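Local coordinates for protein polymerase subunit PA (Dhori virus, PDB 4CGS) that forms the N-terminal domain of a viral polymerase subunit, which resembles influenza cap-snatching endonuclease domains in fold and may bind RNA, at residues L80-R84 with T115-E119; R84-D89 with V99-V103; I11-I15 with C39-T43; K7-I11 with T152-E156. All blocks are in the same frame, centred on the assembly; numbering follows the deposited sequence.

Contact 1. Residues L80-R84 with T115-E119; sequences LIFAR and TAENE
R84 holds E119 side-on with two nitrogens, one to each carboxylate oxygen. R84 NE donates to OE2 of E119 at 3.0 Å, and NH2 of R84 donates to OE1 of E119 at 2.9 Å. Both bonds are nearly straight. The R84 chain bends at chi2 (-63°), turning its guanidinium toward E119. The guanidinium and carboxylate planes lie 16° apart, nearly coplanar. OE2 uses its syn lone pair. Beside this pair, the F82 ring points its edge at N118. Its CE2 comes 3.3 Å from the backbone O of N118, with the N118 amide inclined to the ring. ND2 of N118 makes a weak bond to the backbone O of I81 (3.1 Å).

A second shell sets the carboxylate in place. The type I turn A116-E119 brings A116 N round to OE1 of E119, on its anti side and 31° out of the carboxylate plane (3.1 Å). Water 1 links OE2 to A83 N, and the Y100 hydroxyl, on strand 97-104, bonds to it too. The contact ties the loop before strand 90-92 to the start of strand 119-125. With so many donors round it, the E119 carboxylate is probably ionised and fixed in rotation, even at the surface.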
loop_
_atom_site.group_PDB
_atom_site.type_symbol
_atom_site.label_atom_id
_atom_site.label_comp_id
_atom_site.label_asym_id
_atom_site.label_seq_id
_atom_site.Cartn_x
_atom_site.Cartn_y
_atom_site.Cartn_z
ATOM N N LEU A 80 -5.204 -16.767 -10.556
ATOM C CA LEU A 80 -3.954 -16.141 -10.117
ATOM C C LEU A 80 -3.721 -16.596 -8.710
ATOM O O LEU A 80 -4.329 -16.133 -7.759
ATOM C CB LEU A 80 -4.027 -14.628 -10.147
ATOM C CG LEU A 80 -4.109 -14.014 -11.492
ATOM C CD1 LEU A 80 -4.539 -12.550 -11.306
ATOM C CD2 LEU A 80 -2.807 -14.155 -12.290
ATOM N N ILE A 81 -2.897 -17.660 -8.585
ATOM C CA ILE A 81 -2.765 -18.417 -7.331
ATOM C C ILE A 81 -1.345 -18.232 -6.795
ATOM O O ILE A 81 -0.355 -18.175 -7.556
ATOM C CB ILE A 81 -2.985 -19.920 -7.570
ATOM C CG1 ILE A 81 -4.251 -20.193 -8.451
ATOM C CG2 ILE A 81 -3.100 -20.637 -6.193
ATOM C CD1 ILE A 81 -5.571 -19.632 -7.941
ATOM N N PHE A 82 -1.233 -18.064 -5.497
ATOM C CA PHE A 82 0.042 -17.745 -4.803
ATOM C C PHE A 82 0.168 -18.613 -3.563
ATOM O O PHE A 82 -0.779 -19.211 -3.144
ATOM C CB PHE A 82 0.038 -16.300 -4.387
ATOM C CG PHE A 82 -0.164 -15.345 -5.547
ATOM C CD1 PHE A 82 -1.471 -15.075 -6.004
ATOM C CD2 PHE A 82 0.926 -14.870 -6.309
ATOM C CE1 PHE A 82 -1.697 -14.278 -7.096
ATOM C CE2 PHE A 82 0.641 -14.023 -7.353
ATOM C CZ PHE A 82 -0.660 -13.789 -7.754
ATOM N N ALA A 83 1.387 -18.678 -3.033
ATOM C CA ALA A 83 1.676 -19.649 -1.952
ATOM C C ALA A 83 2.361 -18.990 -0.777
ATOM O O ALA A 83 3.141 -19.616 -0.039
ATOM C CB ALA A 83 2.514 -20.817 -2.535
ATOM N N ARG A 84 2.104 -17.709 -0.548
ATOM C CA ARG A 84 2.550 -17.053 0.643
ATOM C C ARG A 84 1.470 -17.132 1.712
ATOM O O ARG A 84 0.292 -17.250 1.405
ATOM C CB ARG A 84 2.870 -15.574 0.385
ATOM C CG ARG A 84 3.812 -15.339 -0.744
ATOM C CD ARG A 84 5.202 -15.889 -0.594
ATOM N NE ARG A 84 6.046 -15.532 -1.745
ATOM C CZ ARG A 84 7.347 -15.742 -1.771
ATOM N NH1 ARG A 84 7.931 -16.440 -0.780
ATOM N NH2 ARG A 84 8.033 -15.299 -2.823
ATOM N N THR A 115 11.647 -12.145 -5.670
ATOM C CA THR A 115 10.257 -12.570 -5.570
ATOM C C THR A 115 10.041 -13.717 -6.568
ATOM O O THR A 115 10.894 -13.957 -7.408
ATOM C CB THR A 115 9.285 -11.367 -5.795
ATOM O OG1 THR A 115 9.454 -10.896 -7.128
ATOM C CG2 THR A 115 9.586 -10.235 -4.780
ATOM N N ALA A 116 8.878 -14.378 -6.522
ATOM C CA ALA A 116 8.480 -15.373 -7.465
ATOM C C ALA A 116 8.158 -14.727 -8.815
ATOM O O ALA A 116 7.952 -13.521 -8.881
ATOM C CB ALA A 116 7.279 -16.114 -6.927
ATOM N N GLU A 117 8.051 -15.559 -9.847
ATOM C CA GLU A 117 7.841 -15.025 -11.177
ATOM C C GLU A 117 6.485 -14.352 -11.321
ATOM O O GLU A 117 6.385 -13.444 -12.113
ATOM C CB GLU A 117 8.004 -16.140 -12.236
ATOM C CG GLU A 117 6.895 -17.198 -12.243
ATOM C CD GLU A 117 7.061 -18.325 -13.282
ATOM O OE1 GLU A 117 7.817 -18.106 -14.264
ATOM O OE2 GLU A 117 6.416 -19.426 -13.123
ATOM N N ASN A 118 5.471 -14.808 -10.621
ATOM C CA ASN A 118 4.161 -14.187 -10.698
ATOM C C ASN A 118 3.888 -13.088 -9.662
ATOM O O ASN A 118 2.742 -12.658 -9.495
ATOM C CB ASN A 118 3.024 -15.229 -10.673
ATOM C CG ASN A 118 2.832 -15.912 -9.334
ATOM O OD1 ASN A 118 3.627 -15.797 -8.439
ATOM N ND2 ASN A 118 1.760 -16.682 -9.224
ATOM N N GLU A 119 4.945 -12.613 -9.020
ATOM C CA GLU A 119 4.824 -11.585 -7.953
ATOM C C GLU A 119 5.581 -10.317 -8.296
ATOM O O GLU A 119 6.699 -10.362 -8.871
ATOM C CB GLU A 119 5.366 -12.125 -6.619
ATOM C CG GLU A 119 4.603 -13.335 -6.056
ATOM C CD GLU A 119 5.225 -13.875 -4.756
ATOM O OE1 GLU A 119 6.460 -13.771 -4.667
ATOM O OE2 GLU A 119 4.436 -14.352 -3.951
HETATM O O HOH W 1 3.556 -17.157 -4.200
#

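Contact 2. Residues R84-D89 with V99-V103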
loop_
_atom_site.group_PDB
_atom_site.type_symbol
_atom_site.label_atom_id
_atom_site.label_comp_id
_atom_site.label_asym_id
_atom_site.label_seq_id
_atom_site.Cartn_x
_atom_site.Cartn_y
_atom_site.Cartn_z
ATOM N N ARG A 84 2.104 -17.709 -0.548
ATOM C CA ARG A 84 2.550 -17.053 0.643
ATOM C C ARG A 84 1.470 -17.132 1.712
ATOM O O ARG A 84 0.292 -17.250 1.405
ATOM C CB ARG A 84 2.870 -15.574 0.385
ATOM C CG ARG A 84 3.812 -15.339 -0.744
ATOM C CD ARG A 84 5.202 -15.889 -0.594
ATOM N NE ARG A 84 6.046 -15.532 -1.745
ATOM C CZ ARG A 84 7.347 -15.742 -1.771
ATOM N NH1 ARG A 84 7.931 -16.440 -0.780
ATOM N NH2 ARG A 84 8.033 -15.299 -2.823
ATOM N N PRO A 85 1.831 -17.003 3.007
ATOM C CA PRO A 85 0.814 -16.953 4.080
ATOM C C PRO A 85 -0.165 -15.802 3.908
ATOM O O PRO A 85 -1.329 -15.942 4.203
ATOM C CB PRO A 85 1.645 -16.728 5.360
ATOM C CG PRO A 85 2.996 -17.302 5.015
ATOM C CD PRO A 85 3.206 -17.087 3.535
ATOM N N ASN A 86 0.381 -14.654 3.494
ATOM C CA ASN A 86 -0.378 -13.414 3.254
ATOM C C ASN A 86 -0.725 -13.276 1.755
ATOM O O ASN A 86 0.087 -13.532 0.885
ATOM C CB ASN A 86 0.568 -12.211 3.630
ATOM C CG ASN A 86 2.017 -12.317 3.010
ATOM O OD1 ASN A 86 2.771 -13.369 3.161
ATOM N ND2 ASN A 86 2.464 -11.206 2.411
ATOM N N VAL A 87 -1.972 -12.892 1.481
ATOM C CA VAL A 87 -2.441 -12.746 0.104
ATOM C C VAL A 87 -1.887 -11.448 -0.497
ATOM O O VAL A 87 -1.522 -10.496 0.171
ATOM C CB VAL A 87 -4.002 -12.749 -0.023
ATOM C CG1 VAL A 87 -4.586 -13.955 0.658
ATOM C CG2 VAL A 87 -4.614 -11.481 0.544
ATOM N N PRO A 88 -1.683 -11.424 -1.844
ATOM C CA PRO A 88 -1.204 -10.154 -2.425
ATOM C C PRO A 88 -2.162 -9.025 -2.124
ATOM O O PRO A 88 -3.399 -9.214 -2.135
ATOM C CB PRO A 88 -1.103 -10.478 -3.919
ATOM C CG PRO A 88 -1.091 -11.973 -3.995
ATOM C CD PRO A 88 -1.846 -12.468 -2.881
ATOM N N ASP A 89 -1.631 -7.817 -1.979
ATOM C CA ASP A 89 -2.443 -6.619 -1.764
ATOM C C ASP A 89 -3.310 -6.227 -2.949
ATOM O O ASP A 89 -4.430 -5.753 -2.794
ATOM C CB ASP A 89 -1.501 -5.455 -1.311
ATOM C CG ASP A 89 -0.806 -5.766 -0.043
ATOM O OD1 ASP A 89 -1.560 -6.068 0.960
ATOM O OD2 ASP A 89 0.426 -5.676 0.021
ATOM N N VAL A 99 0.556 -8.340 -6.498
ATOM C CA VAL A 99 1.314 -7.169 -6.092
ATOM C C VAL A 99 1.260 -7.045 -4.584
ATOM O O VAL A 99 0.207 -6.997 -3.999
ATOM C CB VAL A 99 0.784 -5.882 -6.771
ATOM C CG1 VAL A 99 1.649 -4.678 -6.361
ATOM C CG2 VAL A 99 0.721 -6.035 -8.286
ATOM N N TYR A 100 2.434 -6.908 -3.961
ATOM C CA TYR A 100 2.542 -6.666 -2.522
ATOM C C TYR A 100 3.088 -5.240 -2.392
ATOM O O TYR A 100 3.999 -4.876 -3.137
ATOM C CB TYR A 100 3.462 -7.651 -1.874
ATOM C CG TYR A 100 3.099 -9.126 -2.070
ATOM C CD1 TYR A 100 3.528 -9.761 -3.181
ATOM C CD2 TYR A 100 2.331 -9.840 -1.136
ATOM C CE1 TYR A 100 3.250 -11.096 -3.451
ATOM C CE2 TYR A 100 2.030 -11.217 -1.376
ATOM C CZ TYR A 100 2.533 -11.784 -2.527
ATOM O OH TYR A 100 2.271 -13.144 -2.827
ATOM N N VAL A 101 2.547 -4.474 -1.454
ATOM C CA VAL A 101 3.010 -3.082 -1.219
ATOM C C VAL A 101 3.657 -3.021 0.151
ATOM O O VAL A 101 3.057 -3.456 1.152
ATOM C CB VAL A 101 1.834 -2.138 -1.303
ATOM C CG1 VAL A 101 2.240 -0.698 -0.966
ATOM C CG2 VAL A 101 1.197 -2.174 -2.676
ATOM N N LYS A 102 4.834 -2.445 0.201
ATOM C CA LYS A 102 5.564 -2.197 1.394
ATOM C C LYS A 102 5.968 -0.715 1.502
ATOM O O LYS A 102 6.598 -0.180 0.575
ATOM C CB LYS A 102 6.796 -3.201 1.481
ATOM C CG LYS A 102 6.503 -4.712 1.613
ATOM C CD LYS A 102 7.718 -5.532 2.094
ATOM C CE LYS A 102 7.365 -6.976 2.532
ATOM N NZ LYS A 102 8.443 -7.737 3.292
ATOM N N VAL A 103 5.654 -0.104 2.623
ATOM C CA VAL A 103 6.006 1.263 2.916
ATOM C C VAL A 103 7.152 1.285 3.932
ATOM O O VAL A 103 7.069 0.748 5.024
ATOM C CB VAL A 103 4.816 2.072 3.491
ATOM C CG1 VAL A 103 5.236 3.495 3.821
ATOM C CG2 VAL A 103 3.647 2.003 2.523
HETATM O O HOH W 2 0.330 -14.882 -1.455
#
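Y100 reaches along the loop R84-D89 and lies beside P88, the two side chains pointing the same way. Its ring is put there by chi1 of -57°, which sets CG beside the backbone N. At the root, CB of Y100 is 4.1 Å from OD2 of D89. Next, CD2 has ND2 of N86 at 3.8 Å, with the N86 amide inclined to the ring. CE2 of Y100 is 3.6 Å from CA of P88. That P88 CA sits over one face of the ring, 4.0 Å from the Y100 centroid and 29° off the normal, a CH-pi contact. The backbone O of N86 lies at the ring edge. CZ meets P88 CG at 3.9 Å. At the tip, OH of Y100 lies 3.4 Å from CG of R84, is hydrogen-bonded with OE2 of E119, and accepts from water 2, which also donates to the O of N86.

P88-D89 probably corresponds to the Pro-Asp pair of the PD-(D/E)XK fold shared with the influenza PA endonuclease, and the next strands run as in that fold: 90-92 is antiparallel to 97-104. This is consistent with D89 standing where influenza PA has a catalytic aspartate. Here OD2 of D89 accepts from the backbone N of V101 through its anti lone pair, at 2.8 Å and 174°. D89 N adds a weak bond to V99 O (2.9 Å). OD1 faces K41 NZ in a long, weak ion pair. F121 stacks on the ring of Y100, and M75 of helix 68-78 packs against P88.

Contact 3. Residues I11-I15 with C39-T43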
loop_
_atom_site.group_PDB
_atom_site.type_symbol
_atom_site.label_atom_id
_atom_site.label_comp_id
_atom_site.label_asym_id
_atom_site.label_seq_id
_atom_site.Cartn_x
_atom_site.Cartn_y
_atom_site.Cartn_z
ATOM N N ILE A 11 -4.826 11.817 5.117
ATOM C CA ILE A 11 -5.517 10.540 4.996
ATOM C C ILE A 11 -6.988 10.836 4.922
ATOM O O ILE A 11 -7.531 11.600 5.724
ATOM C CB ILE A 11 -5.219 9.648 6.199
ATOM C CG1 ILE A 11 -3.732 9.237 6.312
ATOM C CG2 ILE A 11 -6.084 8.360 6.142
ATOM C CD1 ILE A 11 -3.176 8.556 5.067
ATOM N N SER A 12 -7.649 10.257 3.940
ATOM C CA SER A 12 -9.116 10.529 3.864
ATOM C C SER A 12 -9.901 9.975 5.073
ATOM O O SER A 12 -9.525 8.957 5.681
ATOM C CB SER A 12 -9.721 9.960 2.589
ATOM O OG SER A 12 -9.815 8.539 2.663
ATOM N N SER A 13 -10.985 10.627 5.445
ATOM C CA SER A 13 -11.786 10.172 6.510
ATOM C C SER A 13 -12.279 8.766 6.279
ATOM O O SER A 13 -12.349 7.986 7.219
ATOM C CB SER A 13 -12.969 11.147 6.761
ATOM O OG SER A 13 -12.524 12.421 7.123
ATOM N N GLU A 14 -12.607 8.446 5.033
ATOM C CA GLU A 14 -13.181 7.085 4.754
ATOM C C GLU A 14 -12.145 5.997 4.830
ATOM O O GLU A 14 -12.475 4.910 5.298
ATOM C CB GLU A 14 -13.984 7.086 3.454
ATOM C CG GLU A 14 -13.208 7.447 2.186
ATOM C CD GLU A 14 -13.091 8.928 1.826
ATOM O OE1 GLU A 14 -13.207 9.779 2.727
ATOM O OE2 GLU A 14 -12.878 9.167 0.599
ATOM N N ILE A 15 -10.912 6.272 4.443
ATOM C CA ILE A 15 -9.800 5.311 4.634
ATOM C C ILE A 15 -9.482 5.116 6.103
ATOM O O ILE A 15 -9.333 3.994 6.571
ATOM C CB ILE A 15 -8.612 5.666 3.727
ATOM C CG1 ILE A 15 -8.946 5.349 2.265
ATOM C CG2 ILE A 15 -7.342 4.972 4.274
ATOM C CD1 ILE A 15 -7.864 5.819 1.275
ATOM N N CYS A 39 -2.726 2.948 6.715
ATOM C CA CYS A 39 -3.550 3.773 5.861
ATOM C C CYS A 39 -2.792 4.337 4.686
ATOM O O CYS A 39 -3.325 4.472 3.592
ATOM C CB CYS A 39 -4.199 4.934 6.607
ATOM S SG CYS A 39 -5.490 4.484 7.802
ATOM N N ILE A 40 -1.514 4.656 4.858
ATOM C CA ILE A 40 -0.640 5.053 3.750
ATOM C C ILE A 40 -0.558 3.905 2.751
ATOM O O ILE A 40 -0.675 4.111 1.535
ATOM C CB ILE A 40 0.747 5.490 4.253
ATOM C CG1 ILE A 40 0.658 6.846 5.032
ATOM C CG2 ILE A 40 1.732 5.653 3.065
ATOM C CD1 ILE A 40 1.960 7.259 5.687
ATOM N N LYS A 41 -0.301 2.678 3.255
ATOM C CA LYS A 41 -0.226 1.510 2.393
ATOM C C LYS A 41 -1.507 1.327 1.594
ATOM O O LYS A 41 -1.463 1.091 0.393
ATOM C CB LYS A 41 0.047 0.308 3.239
ATOM C CG LYS A 41 0.118 -1.013 2.467
ATOM C CD LYS A 41 0.346 -2.144 3.439
ATOM C CE LYS A 41 0.199 -3.504 2.820
ATOM N NZ LYS A 41 0.665 -4.544 3.832
ATOM N N TYR A 42 -2.664 1.447 2.216
ATOM C CA TYR A 42 -3.932 1.312 1.541
ATOM C C TYR A 42 -4.099 2.360 0.466
ATOM O O TYR A 42 -4.571 2.094 -0.654
ATOM C CB TYR A 42 -5.084 1.258 2.493
ATOM C CG TYR A 42 -6.396 0.900 1.865
ATOM C CD1 TYR A 42 -6.634 -0.426 1.470
ATOM C CD2 TYR A 42 -7.367 1.850 1.584
ATOM C CE1 TYR A 42 -7.812 -0.823 0.880
ATOM C CE2 TYR A 42 -8.577 1.472 0.985
ATOM C CZ TYR A 42 -8.811 0.152 0.674
ATOM O OH TYR A 42 -9.998 -0.232 0.076
ATOM N N THR A 43 -3.814 3.590 0.831
ATOM C CA THR A 43 -3.914 4.713 -0.079
ATOM C C THR A 43 -3.003 4.502 -1.291
ATOM O O THR A 43 -3.379 4.813 -2.446
ATOM C CB THR A 43 -3.631 6.076 0.605
ATOM O OG1 THR A 43 -4.470 6.210 1.747
ATOM C CG2 THR A 43 -3.948 7.216 -0.348
HETATM O O HOH W 3 -5.933 8.589 2.194
#
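I15 and I11 press into one side of helix 31-44, on C39 and T43. The closest approach is CD1 of I15, which crosses T43 and stops 3.4 Å from its OG1. CB of C39 is where the CG2 branches of I11 and I15 converge, each at 3.9 Å. In both isoleucines CG2 lies opposite the backbone N, which turns this methyl to the cysteine. CD1 of I11 is looser against I40, with CG1 4.2 Å away.

This joins the first turn of helix 13-18 to helix 31-44. S12 is the N-cap of the shorter helix: its OG accepts from I15 N at 3.1 Å, which fixes the turn that presents I15. T43 OG1 is satisfied. It donates to C39 O at 2.8 Å, and T43 N reaches the same oxygen from the other face of the carbonyl plane. Water 3 donates to OG1 and accepts from S12 N, so a single water carries the polar link between the segments.

At the other margin the Y42 ring meets CG1 of I15 with its edge, in plane, CD2 at 3.9 Å. W65 stacks on that ring, and the Y42 hydroxyl makes a weak bond to a glycerol, probably from the crystallisation liquor.

Contact 4. Residues K7-I11 with T152-E156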
loop_
_atom_site.group_PDB
_atom_site.type_symbol
_atom_site.label_atom_id
_atom_site.label_comp_id
_atom_site.label_asym_id
_atom_site.label_seq_id
_atom_site.Cartn_x
_atom_site.Cartn_y
_atom_site.Cartn_z
ATOM N N LYS A 7 -6.020 11.571 13.171
ATOM C CA LYS A 7 -5.980 11.312 11.706
ATOM C C LYS A 7 -5.213 12.425 11.050
ATOM O O LYS A 7 -5.589 13.576 11.199
ATOM C CB LYS A 7 -7.357 11.297 11.142
ATOM C CG LYS A 7 -7.386 10.910 9.651
ATOM C CD LYS A 7 -8.757 11.031 9.026
ATOM C CE LYS A 7 -9.202 12.449 8.807
ATOM N NZ LYS A 7 -8.351 13.205 7.845
ATOM N N PRO A 8 -4.166 12.113 10.251
ATOM C CA PRO A 8 -3.543 13.131 9.442
ATOM C C PRO A 8 -4.538 13.748 8.435
ATOM O O PRO A 8 -5.443 13.078 7.959
ATOM C CB PRO A 8 -2.405 12.371 8.744
ATOM C CG PRO A 8 -2.164 11.180 9.583
ATOM C CD PRO A 8 -3.504 10.809 10.094
ATOM N N LYS A 9 -4.356 15.028 8.151
ATOM C CA LYS A 9 -5.166 15.680 7.152
ATOM C C LYS A 9 -5.067 14.956 5.808
ATOM O O LYS A 9 -5.990 14.934 5.046
ATOM C CB LYS A 9 -4.717 17.128 6.954
ATOM C CG LYS A 9 -5.619 18.028 6.120
ATOM C CD LYS A 9 -4.938 19.369 5.819
ATOM C CE LYS A 9 -5.826 20.593 6.048
ATOM N NZ LYS A 9 -6.750 20.762 4.896
ATOM N N SER A 10 -3.889 14.396 5.556
ATOM C CA SER A 10 -3.617 13.762 4.283
ATOM C C SER A 10 -4.232 12.399 4.065
ATOM O O SER A 10 -4.066 11.818 2.951
ATOM C CB SER A 10 -2.092 13.670 4.058
ATOM O OG SER A 10 -1.405 14.892 4.156
ATOM N N ILE A 11 -4.826 11.817 5.117
ATOM C CA ILE A 11 -5.517 10.540 4.996
ATOM C C ILE A 11 -6.988 10.836 4.922
ATOM O O ILE A 11 -7.531 11.600 5.724
ATOM C CB ILE A 11 -5.219 9.648 6.199
ATOM C CG1 ILE A 11 -3.732 9.237 6.312
ATOM C CG2 ILE A 11 -6.084 8.360 6.142
ATOM C CD1 ILE A 11 -3.176 8.556 5.067
ATOM N N THR A 152 3.035 14.409 0.095
ATOM C CA THR A 152 2.068 15.191 0.827
ATOM C C THR A 152 1.999 14.763 2.299
ATOM O O THR A 152 2.099 15.618 3.225
ATOM C CB THR A 152 0.653 15.075 0.190
ATOM O OG1 THR A 152 0.723 15.535 -1.147
ATOM C CG2 THR A 152 -0.358 15.889 0.927
ATOM N N ILE A 153 1.831 13.485 2.568
ATOM C CA ILE A 153 1.789 13.045 3.953
ATOM C C ILE A 153 3.126 13.150 4.672
ATOM O O ILE A 153 3.198 13.535 5.847
ATOM C CB ILE A 153 1.184 11.656 4.118
ATOM C CG1 ILE A 153 0.878 11.376 5.611
ATOM C CG2 ILE A 153 1.909 10.514 3.421
ATOM C CD1 ILE A 153 -0.201 10.359 5.884
ATOM N N TYR A 154 4.235 12.960 3.975
ATOM C CA TYR A 154 5.575 13.167 4.524
ATOM C C TYR A 154 5.721 14.623 4.973
ATOM O O TYR A 154 6.142 14.896 6.098
ATOM C CB TYR A 154 6.595 12.857 3.467
ATOM C CG TYR A 154 8.021 13.073 3.867
ATOM C CD1 TYR A 154 8.665 12.306 4.745
ATOM C CD2 TYR A 154 8.773 14.058 3.214
ATOM C CE1 TYR A 154 10.028 12.474 5.032
ATOM C CE2 TYR A 154 10.086 14.275 3.558
ATOM C CZ TYR A 154 10.723 13.469 4.473
ATOM O OH TYR A 154 12.059 13.671 4.758
ATOM N N ASN A 155 5.413 15.551 4.086
ATOM C CA ASN A 155 5.512 16.974 4.440
ATOM C C ASN A 155 4.571 17.389 5.569
ATOM O O ASN A 155 4.921 18.248 6.373
ATOM C CB ASN A 155 5.421 17.833 3.206
ATOM C CG ASN A 155 6.711 17.815 2.459
ATOM O OD1 ASN A 155 7.773 18.021 3.072
ATOM N ND2 ASN A 155 6.615 17.582 1.118
ATOM N N GLU A 156 3.404 16.794 5.654
ATOM C CA GLU A 156 2.493 17.036 6.806
ATOM C C GLU A 156 3.131 16.497 8.086
ATOM O O GLU A 156 3.108 17.153 9.128
ATOM C CB GLU A 156 1.126 16.360 6.593
ATOM C CG GLU A 156 0.248 16.593 7.825
ATOM C CD GLU A 156 -1.076 15.876 7.788
ATOM O OE1 GLU A 156 -1.410 15.195 6.778
ATOM O OE2 GLU A 156 -1.801 16.026 8.805
#
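E156 takes three hydrogen bonds from K9 and S10. OE2 accepts from K9 N at 2.8 Å through its syn lone pair. OE1 accepts from S10 N at 2.9 Å, on the syn side, and from S10 OG at 2.6 Å, on the anti side. Both S10 donors lie 18° out of the carboxylate plane. The glutamate chain is fully extended (chi1 178°, chi2 -175°), which carries the carboxylate across from the helix to the loop. The K9 and S10 N-H groups meet the two oxygens from the syn side and limit its rotation. The three donors together would probably keep the carboxylate ionised.

The loop residues form a type I turn, P8 to I11, and K9 and S10 are its two central residues. The carboxylate thus receives the N-H groups of both. In the fold this pins the chain before helix 13-18 to the last part of helix 140-157. The far side of the turn is held by K7. Its NZ bonds to I11 O, nearly in line with the carbonyl, and to P8 O. On P8 O it lies above the carbonyl plane, on the face away from I11 N.

Apolar contacts lie to one side of the carboxylate. CD1 of I153 meets CD1 of I11 at 3.6 Å and CB of P8 at 4.1 Å; I11 and I153 lie at a slant to one another. CB of S10 rests 3.8 Å from CB of I153. The T152 methyl CG2 makes a van der Waals contact with the hydroxyl OG of S10 (3.5 Å), while T152 OG1 bonds back to N148 O.

The contacts fall into two pairs. Contacts 1 and 2 share R84, and their centres are about 10 Å apart. They join where OH of Y100 meets OE2 of E119, probably a hydrogen bond at 2.7 Å, and where F82 packs on P88. Contacts 3 and 4 share I11 and are also about 10 Å apart between centres. I40 and I153 meet there. Helix 31-44 links the pairs: K41 runs alongside V101 and D89, so contacts 2 and 3 touch, with centres about 17 Å apart. D89 OD2 lies 3.6 Å from CE of K41, so the helix faces the loop just before strand 90-92. Contacts 1 and 4 are about 33 Å apart between centres, at opposite sides of the domain.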